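Local coordinates for peroxiredoxin (Mycobacterium tuberculosis, PDB 5EPF), which probably reduces hydrogen peroxide and organic hydroperoxides to water and alcohols as a thiol-specific peroxidase of the BCP/PrxQ subfamily, protecting the cell against oxidative stress, at residues 41-46 and 125-130. Numbering follows the deposited sequence.
Sequences LFFYPA and TTFVID
L41 and F127 form an antiparallel hydrogen-bonded pair: L41 N gives its hydrogen to F127 O (2.9 Å), and F127 N returns a nearly straight bond to L41 O (174° at the hydrogen). With CG anti to the backbone N (chi1 -177°), the L41 side chain meets the end of I129, whose CD1 lies 4.0 Å from both L41 CB and L41 CD2. F42 and T126, a non-hydrogen-bonded pair, point to the face opposite that of L41, F43, T125 and F127, and there T126 OG1 sits 3.3 Å from F42 CB. The F42 ring, its CG between the backbone N and the carbonyl carbon, leads away from T126 and stacks with F59, near C52, the probable peroxidatic cysteine, of helix 50-61. Strand 39-43 is the middle one of the five-stranded thioredoxin-fold sheet and 125-129 its antiparallel neighbour, with 72-77 and 135-139 on their outer sides. F43 N bonds T125 O (2.8 Å), while T125 N reaches F43 O over a longer 3.2 Å. A water donates to F43 O and accepts from T126 OG1, which also bonds H148. Back on the L41 side, the F43 and F127 rings stand nearly perpendicular (86°), neither over the other's face, with F43 CD2 at the edge of the F127 ring, 3.8 Å from F127 CE2; F109 touches both rings.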
# COMPACT_ATOMS: atom_id res chain seq x y z
N LEU A 41 0.38 2.91 -2.43
CA LEU A 41 0.68 2.30 -1.14
C LEU A 41 -0.66 1.94 -0.50
O LEU A 41 -1.42 2.84 -0.12
CB LEU A 41 1.46 3.27 -0.25
CG LEU A 41 1.90 2.73 1.11
CD1 LEU A 41 2.92 1.59 0.94
CD2 LEU A 41 2.47 3.86 1.97
N PHE A 42 -0.98 0.65 -0.44
CA PHE A 42 -2.30 0.23 0.01
C PHE A 42 -2.19 -0.47 1.36
O PHE A 42 -1.61 -1.56 1.46
CB PHE A 42 -3.09 -0.55 -1.05
CG PHE A 42 -2.57 -1.95 -1.42
CD1 PHE A 42 -3.13 -3.09 -0.84
CD2 PHE A 42 -1.62 -2.12 -2.42
CE1 PHE A 42 -2.71 -4.36 -1.20
CE2 PHE A 42 -1.19 -3.41 -2.79
CZ PHE A 42 -1.76 -4.51 -2.19
N PHE A 43 -2.73 0.18 2.40
CA PHE A 43 -2.78 -0.38 3.74
C PHE A 43 -3.99 -1.31 3.82
O PHE A 43 -5.12 -0.91 3.51
CB PHE A 43 -2.99 0.73 4.77
CG PHE A 43 -1.77 1.54 5.08
CD1 PHE A 43 -0.95 1.23 6.17
CD2 PHE A 43 -1.46 2.66 4.32
CE1 PHE A 43 0.18 2.01 6.46
CE2 PHE A 43 -0.36 3.45 4.60
CZ PHE A 43 0.46 3.13 5.68
N TYR A 44 -3.76 -2.53 4.29
CA TYR A 44 -4.86 -3.46 4.49
C TYR A 44 -4.83 -4.02 5.90
O TYR A 44 -3.75 -4.17 6.49
CB TYR A 44 -4.84 -4.61 3.46
CG TYR A 44 -3.53 -5.38 3.37
CD1 TYR A 44 -3.25 -6.44 4.22
CD2 TYR A 44 -2.58 -5.06 2.39
CE1 TYR A 44 -2.05 -7.16 4.11
CE2 TYR A 44 -1.40 -5.76 2.28
CZ TYR A 44 -1.14 -6.81 3.14
OH TYR A 44 0.03 -7.49 3.00
N PRO A 45 -6.00 -4.32 6.48
CA PRO A 45 -6.00 -4.73 7.90
C PRO A 45 -5.25 -6.02 8.19
O PRO A 45 -4.51 -6.09 9.18
CB PRO A 45 -7.50 -4.82 8.26
CG PRO A 45 -8.23 -4.08 7.20
CD PRO A 45 -7.35 -3.98 5.99
N ALA A 46 -5.44 -7.04 7.37
CA ALA A 46 -4.99 -8.37 7.75
C ALA A 46 -4.75 -9.21 6.50
O ALA A 46 -5.70 -9.54 5.78
CB ALA A 46 -6.00 -9.06 8.67
N THR A 125 -6.84 1.75 3.75
CA THR A 125 -6.68 3.06 3.14
C THR A 125 -5.56 2.96 2.11
O THR A 125 -4.53 2.34 2.39
CB THR A 125 -6.27 4.11 4.18
OG1 THR A 125 -7.01 3.93 5.40
CG2 THR A 125 -6.49 5.51 3.67
N THR A 126 -5.76 3.58 0.95
CA THR A 126 -4.76 3.58 -0.11
C THR A 126 -4.32 5.00 -0.43
O THR A 126 -5.16 5.90 -0.59
CB THR A 126 -5.31 2.90 -1.36
OG1 THR A 126 -5.66 1.55 -1.01
CG2 THR A 126 -4.32 2.90 -2.51
N PHE A 127 -3.01 5.18 -0.55
CA PHE A 127 -2.42 6.48 -0.88
C PHE A 127 -1.68 6.36 -2.21
O PHE A 127 -0.79 5.52 -2.35
CB PHE A 127 -1.45 6.90 0.22
CG PHE A 127 -2.12 7.05 1.56
CD1 PHE A 127 -2.68 8.26 1.96
CD2 PHE A 127 -2.24 5.96 2.42
CE1 PHE A 127 -3.35 8.39 3.16
CE2 PHE A 127 -2.91 6.08 3.65
CZ PHE A 127 -3.45 7.30 4.01
N VAL A 128 -2.04 7.21 -3.17
CA VAL A 128 -1.27 7.30 -4.41
C VAL A 128 -0.23 8.40 -4.20
O VAL A 128 -0.59 9.56 -3.95
CB VAL A 128 -2.18 7.62 -5.61
CG1 VAL A 128 -1.37 7.68 -6.89
CG2 VAL A 128 -3.33 6.63 -5.72
N ILE A 129 1.05 8.03 -4.24
CA ILE A 129 2.15 8.91 -3.85
C ILE A 129 3.02 9.20 -5.08
O ILE A 129 3.53 8.28 -5.71
CB ILE A 129 3.00 8.27 -2.74
CG1 ILE A 129 2.11 7.88 -1.53
CG2 ILE A 129 4.17 9.22 -2.34
CD1 ILE A 129 2.82 7.02 -0.49
N ASP A 130 3.19 10.48 -5.40
CA ASP A 130 3.99 10.85 -6.56
C ASP A 130 5.49 10.78 -6.21
O ASP A 130 5.88 10.61 -5.06
CB ASP A 130 3.64 12.27 -7.01
CG ASP A 130 3.85 12.52 -8.50
OD1 ASP A 130 4.47 11.68 -9.19
OD2 ASP A 130 3.37 13.59 -8.96
O HOH W 1 -6.01 -0.32 1.02